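Side-chain contacts in sulfate permease family protein (Vibrio cholerae, PDB 4DGH), which is probably a membrane anion transporter of the sulfate permease family, seen here only through its soluble STAS domain: residues A10-S15 / A121-I126; F30-A35 / D63-Q68; E36-V41 / Q75-R80. All coordinates share one frame; numbering follows the deposited sequence. Where two conformers were deposited one is given.

Contact 1: A10-S15 / A121-I126; sequences AQHGRS and AALTEI
The imidazole of His12 lies flat on Leu123, with Leu123 CB 3.8 Å from the ring centroid and only 6° off the ring normal, a CH-pi contact over the middle of one face. Both side chains turn CG beside their own backbone N, chi1 -67° at His12 and -66° at Leu123. For the histidine this swings the ring across to helix 115-128; for the leucine it sends the branch under the ring, where CD1 comes 3.7 Å from His12 CD2. The ring therefore rests on two carbons of one residue, the methylene under its centre and a methyl near its CD2 corner. At the edge, near the ring plane, Thr124 OG1 approaches His12 CE1 at 3.4 Å. That hydroxyl is hydrogen-bonded to Ser120 O, one turn back in its own helix. His12 ND1 pairs with Glu127 OE2, further along the helix, a bond that should fix the rotation of the ring.

His12 sits just where helix 3-11 stops, in a Schellman motif whose C-prime residue is Gly13, at positive phi; Gly13 N reaches Ala10 O at 2.8 Å. No hydrogen bond joins the two segments themselves. The chemistry is thus that of a ring laid on an aliphatic base and tethered by a carboxylate, which would probably favour a protonated imidazole.

Contact 2: F30-A35 / D63-Q68; sequences FFFAAA and DITGIQ
Phe31 carries its CG between the backbone N and the carbonyl carbon, chi1 53°, whereas Phe32 next door turns CG beside the backbone N, chi1 -40°; together these settings aim two consecutive rings at the first turn of helix 64-78. Both rings converge on Gly66. Phe31 arrives edge-on, its CZ 3.5 Å from Gly66 O near the ring plane, and Phe32 brings CE1 to 3.7 Å from Gly66 CA, again at the ring edge. With no side chain in the way, the glycine lets the aromatic edges come right up to the helix backbone. Phe32 also meets Thr65, whose OG1 lies 3.6 Å from Phe32 CZ at a slant to the ring.

That threonine hydroxyl is already engaged, donating to Asp63 OD1, though the modelled 2.5 Å is shorter than usual and the length doubtful. The same oxygen accepts soundly from Gly66 N at 3.2 Å, nearly in line with its C-O bond, and weakly from Thr65 N. Asp63 is thus the N-cap of helix 64-78, while its OD2 takes a hydrogen bond from Val23 N of a neighbouring subunit. The cap should be stabilised by the positive end of the helix dipole. On the other helix Phe31 holds the N-cap position, and its ring also packs on Leu26 and Met62. Two helix starts side by side, one capped by aspartate and the other presenting aromatic rings, make up this buried corner of the alpha/beta STAS domain, against which the same neighbouring subunit packs, its Phe38 meeting Phe32.

Contact 3: E36-V41 / Q75-R80; sequences ETFERV and QSFHKR
Phe38 meets Phe77 at a slant, CD2 coming 3.5 Å from Phe77 CZ, where helices 32-44 and 64-78 pack side by side on the parallel sheet of the STAS fold. The centroids are 5.7 Å apart with the planes at 80°, the two rings meeting obliquely. Phe38 reaches across because its CG is anti to the backbone N (chi1 -163°); Phe77, with CG beside its own N, comes from the other helix to meet it. Both rings also rest on Leu52 of strand 51-55, so the pair fills the space between helices and sheet. Tyr24 stacks on Phe38, and Phe32 of a neighbouring subunit meets it as well.

Nearer the solvent, the contact turns polar. The extended chain of Glu39 runs past Ser76, bringing its CG to 3.2 Å from Ser76 OG, while the backbone of Glu39 lies beside the Phe77 ring, CA to CE1 at 4.1 Å. The serine hydroxyl is hydrogen-bonded to Met73 O in its own helix. It also accepts from a water that bridges the helices, donating to Ser76 OG and to Glu39 O, each at 2.9 Å.

Overall arrangement
Contacts 2 and 3 are two stations along one helix pair: both join helix 32-44 to helix 64-78, their centres about 14 Å apart, contact 2 at the helix starts and contact 3 further along. Contact 1 instead ties the end of the N-terminal helix 3-11, through His12 just beyond it, to the C-terminal helix 115-128; its centre lies about 30 Å from that of contact 2, on the opposite side of the chain's centre, and about 24 Å from that of contact 3. Along the chain it encloses both. The potassium ion, at a site formed by Leu26, Arg55 and Trp58, is about 7 Å from the Phe31 side chain of contact 2 and about 12 Å from the Phe38 side chain of contact 3.

Contact 1: A10-S15 / A121-I126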
# COMPACT_ATOMS: atom_id res chain seq x y z
N ALA A 10 4.87 31.10 -3.20
CA ALA A 10 4.59 32.54 -2.96
C ALA A 10 5.77 33.41 -3.44
O ALA A 10 5.55 34.50 -3.99
CB ALA A 10 4.27 32.80 -1.50
N GLN A 11 7.01 32.94 -3.28
CA GLN A 11 8.15 33.65 -3.81
C GLN A 11 8.04 33.88 -5.29
O GLN A 11 8.55 34.93 -5.80
CB GLN A 11 9.45 32.98 -3.45
CG GLN A 11 9.82 33.03 -1.96
CD GLN A 11 10.05 34.45 -1.44
OE1 GLN A 11 9.24 34.99 -0.62
NE2 GLN A 11 11.12 35.09 -1.90
N HIS A 12 7.38 32.96 -5.99
CA HIS A 12 7.13 33.14 -7.41
C HIS A 12 5.77 33.66 -7.75
O HIS A 12 5.35 33.55 -8.93
CB HIS A 12 7.40 31.81 -8.16
CG HIS A 12 8.86 31.42 -8.16
ND1 HIS A 12 9.67 31.61 -9.21
CD2 HIS A 12 9.65 30.85 -7.15
CE1 HIS A 12 10.93 31.19 -8.89
NE2 HIS A 12 10.91 30.73 -7.64
N GLY A 13 5.07 34.22 -6.77
CA GLY A 13 3.76 34.82 -6.96
C GLY A 13 2.63 33.86 -7.31
O GLY A 13 1.65 34.26 -7.99
N ARG A 14 2.73 32.60 -6.86
CA ARG A 14 1.70 31.57 -7.12
C ARG A 14 1.15 31.01 -5.82
O ARG A 14 1.80 31.09 -4.78
CB ARG A 14 2.31 30.38 -7.89
CG ARG A 14 3.08 30.74 -9.16
CD ARG A 14 3.21 29.44 -9.93
NE ARG A 14 1.90 28.76 -9.95
CZ ARG A 14 1.09 28.76 -10.99
NH1 ARG A 14 -0.06 28.12 -10.93
NH2 ARG A 14 1.44 29.41 -12.10
N SER A 15 -0.05 30.42 -5.89
CA SER A 15 -0.62 29.70 -4.75
C SER A 15 -0.67 28.18 -5.03
O SER A 15 -0.71 27.37 -4.10
CB SER A 15 -2.05 30.21 -4.45
OG SER A 15 -2.69 30.55 -5.68
N ALA A 121 14.37 26.01 -8.72
CA ALA A 121 14.90 25.89 -10.08
C ALA A 121 13.83 25.57 -11.13
O ALA A 121 13.89 26.09 -12.26
CB ALA A 121 16.01 24.88 -10.17
N ALA A 122 12.88 24.73 -10.79
CA ALA A 122 11.87 24.33 -11.78
C ALA A 122 10.95 25.50 -12.08
O ALA A 122 10.59 25.78 -13.26
CB ALA A 122 10.99 23.19 -11.23
N LEU A 123 10.54 26.18 -11.03
CA LEU A 123 9.58 27.31 -11.21
C LEU A 123 10.28 28.40 -12.02
O LEU A 123 9.66 29.05 -12.88
CB LEU A 123 9.12 27.87 -9.89
CG LEU A 123 8.25 26.95 -8.99
CD1 LEU A 123 8.09 27.54 -7.57
CD2 LEU A 123 6.93 26.78 -9.72
N THR A 124 11.57 28.58 -11.80
CA THR A 124 12.34 29.56 -12.59
C THR A 124 12.45 29.16 -14.07
O THR A 124 12.31 30.02 -14.97
CB THR A 124 13.76 29.67 -12.02
OG1 THR A 124 13.67 30.26 -10.72
CG2 THR A 124 14.68 30.57 -12.92
N GLU A 125 12.72 27.88 -14.34
CA GLU A 125 12.77 27.38 -15.71
C GLU A 125 11.41 27.46 -16.43
O GLU A 125 11.32 27.85 -17.60
CB GLU A 125 13.29 25.94 -15.74
CG GLU A 125 13.15 25.30 -17.11
CD GLU A 125 14.06 24.07 -17.28
OE1 GLU A 125 14.73 23.63 -16.29
OE2 GLU A 125 14.10 23.54 -18.41
N ILE A 126 10.34 27.15 -15.72
CA ILE A 126 9.00 27.29 -16.31
C ILE A 126 8.67 28.74 -16.65
O ILE A 126 8.08 29.03 -17.70
CB ILE A 126 7.91 26.64 -15.40
CG1 ILE A 126 8.08 25.12 -15.50
CG2 ILE A 126 6.51 27.00 -15.90
CD1 ILE A 126 7.64 24.28 -14.30

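Contact 2: F30-A35 / D63-Q68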
# COMPACT_ATOMS: atom_id res chain seq x y z
N PHE A 30 11.46 0.49 -0.44
CA PHE A 30 10.83 -0.52 -1.33
C PHE A 30 9.72 0.20 -2.08
O PHE A 30 8.49 -0.01 -1.86
CB PHE A 30 10.33 -1.72 -0.45
CG PHE A 30 11.35 -2.18 0.57
CD1 PHE A 30 12.66 -2.49 0.19
CD2 PHE A 30 11.01 -2.29 1.93
CE1 PHE A 30 13.57 -2.92 1.12
CE2 PHE A 30 11.95 -2.68 2.86
CZ PHE A 30 13.23 -3.02 2.46
N PHE A 31 10.15 1.14 -2.91
CA PHE A 31 9.23 2.05 -3.57
C PHE A 31 8.76 1.39 -4.86
O PHE A 31 8.10 2.01 -5.62
CB PHE A 31 9.91 3.39 -3.87
CG PHE A 31 11.23 3.22 -4.64
CD1 PHE A 31 11.21 3.05 -6.03
CD2 PHE A 31 12.45 3.17 -3.96
CE1 PHE A 31 12.39 2.89 -6.75
CE2 PHE A 31 13.62 3.00 -4.68
CZ PHE A 31 13.58 2.82 -6.07
N PHE A 32 9.06 0.09 -5.07
CA PHE A 32 8.79 -0.59 -6.38
C PHE A 32 7.32 -0.53 -6.81
O PHE A 32 7.03 -0.25 -7.96
CB PHE A 32 9.25 -2.09 -6.40
CG PHE A 32 10.57 -2.34 -5.70
CD1 PHE A 32 11.77 -1.96 -6.30
CD2 PHE A 32 10.60 -2.90 -4.43
CE1 PHE A 32 12.99 -2.14 -5.64
CE2 PHE A 32 11.82 -3.08 -3.76
CZ PHE A 32 13.01 -2.69 -4.35
N ALA A 33 6.40 -0.81 -5.91
CA ALA A 33 4.99 -0.89 -6.35
C ALA A 33 4.51 0.53 -6.78
O ALA A 33 3.87 0.69 -7.83
CB ALA A 33 4.06 -1.49 -5.27
N ALA A 34 4.89 1.54 -6.01
CA ALA A 34 4.68 2.96 -6.38
C ALA A 34 5.36 3.41 -7.65
O ALA A 34 4.78 4.12 -8.45
CB ALA A 34 5.15 3.85 -5.25
N ALA A 35 6.60 3.03 -7.84
CA ALA A 35 7.30 3.33 -9.07
C ALA A 35 6.45 2.79 -10.22
O ALA A 35 6.27 3.46 -11.21
CB ALA A 35 8.67 2.65 -9.07
N ASP A 63 19.55 -0.62 -3.38
CA ASP A 63 20.39 -1.68 -3.91
C ASP A 63 20.23 -1.69 -5.42
O ASP A 63 19.46 -0.87 -5.99
CB ASP A 63 20.07 -3.06 -3.19
CG ASP A 63 18.62 -3.48 -3.30
OD1 ASP A 63 18.00 -3.24 -4.36
OD2 ASP A 63 18.06 -4.08 -2.31
N ILE A 64 20.91 -2.66 -6.06
CA ILE A 64 20.81 -2.84 -7.50
C ILE A 64 19.36 -2.94 -7.97
O ILE A 64 19.05 -2.53 -9.11
CB ILE A 64 21.67 -4.05 -8.00
CG1 ILE A 64 22.13 -3.82 -9.46
CG2 ILE A 64 21.07 -5.41 -7.55
CD1 ILE A 64 23.25 -4.80 -9.89
N THR A 65 18.48 -3.50 -7.16
CA THR A 65 17.12 -3.66 -7.59
C THR A 65 16.39 -2.30 -7.63
O THR A 65 15.61 -2.02 -8.58
CB THR A 65 16.28 -4.74 -6.79
OG1 THR A 65 16.07 -4.26 -5.48
CG2 THR A 65 17.02 -6.07 -6.63
N GLY A 66 16.62 -1.44 -6.64
CA GLY A 66 15.93 -0.15 -6.66
C GLY A 66 16.63 0.74 -7.69
O GLY A 66 16.02 1.57 -8.30
N ILE A 67 17.93 0.60 -7.87
CA ILE A 67 18.62 1.39 -8.92
C ILE A 67 18.06 1.11 -10.30
O ILE A 67 17.77 2.03 -11.06
CB ILE A 67 20.14 1.11 -8.92
CG1 ILE A 67 20.67 1.87 -7.69
CG2 ILE A 67 20.77 1.60 -10.25
CD1 ILE A 67 20.79 3.41 -7.84
N GLN A 68 17.86 -0.17 -10.61
CA GLN A 68 17.36 -0.50 -11.94
C GLN A 68 15.89 -0.10 -12.09
O GLN A 68 15.46 0.30 -13.16
CB GLN A 68 17.54 -1.99 -12.23
CG GLN A 68 19.01 -2.31 -12.49
CD GLN A 68 19.28 -3.80 -12.48
OE1 GLN A 68 19.41 -4.40 -11.40
NE2 GLN A 68 19.40 -4.42 -13.67

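Contact 3: E36-V41 / Q75-R80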
# COMPACT_ATOMS: atom_id res chain seq x y z
N GLU A 36 5.92 1.58 -10.09
CA GLU A 36 5.24 0.91 -11.21
C GLU A 36 3.93 1.65 -11.55
O GLU A 36 3.65 1.95 -12.71
CB GLU A 36 4.91 -0.54 -10.83
CG GLU A 36 4.54 -1.43 -12.00
CD GLU A 36 4.05 -2.80 -11.53
OE1 GLU A 36 4.55 -3.33 -10.49
OE2 GLU A 36 3.15 -3.34 -12.20
N THR A 37 3.18 1.98 -10.53
CA THR A 37 1.94 2.73 -10.69
C THR A 37 2.18 4.09 -11.33
O THR A 37 1.49 4.49 -12.29
CB THR A 37 1.26 2.83 -9.32
OG1 THR A 37 1.06 1.49 -8.84
CG2 THR A 37 -0.10 3.55 -9.46
N PHE A 38 3.20 4.79 -10.85
CA PHE A 38 3.40 6.13 -11.31
C PHE A 38 3.84 6.14 -12.78
O PHE A 38 3.42 6.97 -13.57
CB PHE A 38 4.42 6.86 -10.48
CG PHE A 38 4.33 8.31 -10.68
CD1 PHE A 38 3.13 8.96 -10.47
CD2 PHE A 38 5.38 9.04 -11.18
CE1 PHE A 38 2.99 10.33 -10.69
CE2 PHE A 38 5.26 10.43 -11.35
CZ PHE A 38 4.04 11.06 -11.15
N GLU A 39 4.67 5.16 -13.11
CA GLU A 39 5.12 4.94 -14.45
C GLU A 39 3.90 4.66 -15.34
O GLU A 39 3.74 5.23 -16.42
CB GLU A 39 6.07 3.75 -14.34
CG GLU A 39 6.97 3.52 -15.53
CD GLU A 39 8.02 2.42 -15.29
OE1 GLU A 39 8.38 2.14 -14.11
OE2 GLU A 39 8.48 1.82 -16.30
N ARG A 40 2.98 3.81 -14.86
CA ARG A 40 1.74 3.53 -15.58
C ARG A 40 0.88 4.77 -15.77
O ARG A 40 0.45 5.03 -16.84
CB ARG A 40 1.00 2.34 -14.93
CG ARG A 40 -0.37 1.98 -15.55
CD ARG A 40 -0.89 0.59 -15.08
NE ARG A 40 -0.90 0.41 -13.62
CZ ARG A 40 -0.02 -0.36 -12.95
NH1 ARG A 40 0.94 -1.03 -13.63
NH2 ARG A 40 -0.07 -0.44 -11.61
N VAL A 41 0.73 5.59 -14.75
CA VAL A 41 -0.07 6.80 -14.84
C VAL A 41 0.54 7.76 -15.88
O VAL A 41 -0.17 8.32 -16.72
CB VAL A 41 -0.05 7.54 -13.50
CG1 VAL A 41 -0.68 8.93 -13.67
CG2 VAL A 41 -0.80 6.77 -12.42
N GLN A 75 13.79 6.61 -17.43
CA GLN A 75 13.76 6.36 -18.90
C GLN A 75 12.35 6.52 -19.49
O GLN A 75 12.19 7.11 -20.52
CB GLN A 75 14.33 4.99 -19.24
CG GLN A 75 15.85 5.02 -19.21
CD GLN A 75 16.50 3.64 -19.23
OE1 GLN A 75 15.84 2.62 -19.02
NE2 GLN A 75 17.81 3.62 -19.46
N SER A 76 11.37 5.97 -18.80
CA SER A 76 10.00 6.04 -19.23
C SER A 76 9.46 7.48 -19.21
O SER A 76 8.71 7.85 -20.09
CB SER A 76 9.11 5.08 -18.41
OG SER A 76 8.70 5.71 -17.19
N PHE A 77 9.92 8.35 -18.29
CA PHE A 77 9.51 9.77 -18.34
C PHE A 77 10.24 10.52 -19.46
O PHE A 77 9.66 11.36 -20.14
CB PHE A 77 9.79 10.47 -16.96
CG PHE A 77 9.12 9.77 -15.78
CD1 PHE A 77 7.92 9.07 -15.96
CD2 PHE A 77 9.66 9.84 -14.52
CE1 PHE A 77 7.26 8.46 -14.87
CE2 PHE A 77 9.04 9.22 -13.41
CZ PHE A 77 7.83 8.54 -13.59
N HIS A 78 11.52 10.26 -19.62
CA HIS A 78 12.35 10.96 -20.61
C HIS A 78 11.80 10.70 -21.97
O HIS A 78 11.90 11.57 -22.86
CB HIS A 78 13.83 10.47 -20.64
CG HIS A 78 14.70 11.11 -19.57
ND1 HIS A 78 15.98 10.72 -19.32
CD2 HIS A 78 14.42 12.15 -18.69
CE1 HIS A 78 16.48 11.49 -18.32
NE2 HIS A 78 15.54 12.39 -17.98
N LYS A 79 11.27 9.52 -22.16
CA LYS A 79 10.86 9.21 -23.52
C LYS A 79 9.55 9.93 -23.87
O LYS A 79 9.22 10.03 -25.06
CB LYS A 79 10.85 7.69 -23.81
CG LYS A 79 9.67 7.00 -23.26
CD LYS A 79 9.86 5.48 -23.16
CE LYS A 79 8.57 4.89 -22.63
NZ LYS A 79 8.66 3.43 -22.33
N ARG A 80 8.79 10.45 -22.89
CA ARG A 80 7.64 11.36 -23.18
C ARG A 80 7.97 12.89 -23.21
O ARG A 80 7.11 13.74 -23.40
CB ARG A 80 6.44 11.12 -22.26
CG ARG A 80 5.81 9.71 -22.34
CD ARG A 80 4.31 9.66 -22.07
NE ARG A 80 3.52 10.72 -22.69
CZ ARG A 80 2.23 10.95 -22.46
NH1 ARG A 80 1.52 10.14 -21.62
NH2 ARG A 80 1.63 11.97 -23.09
O HOH W 1 5.93 6.40 -17.83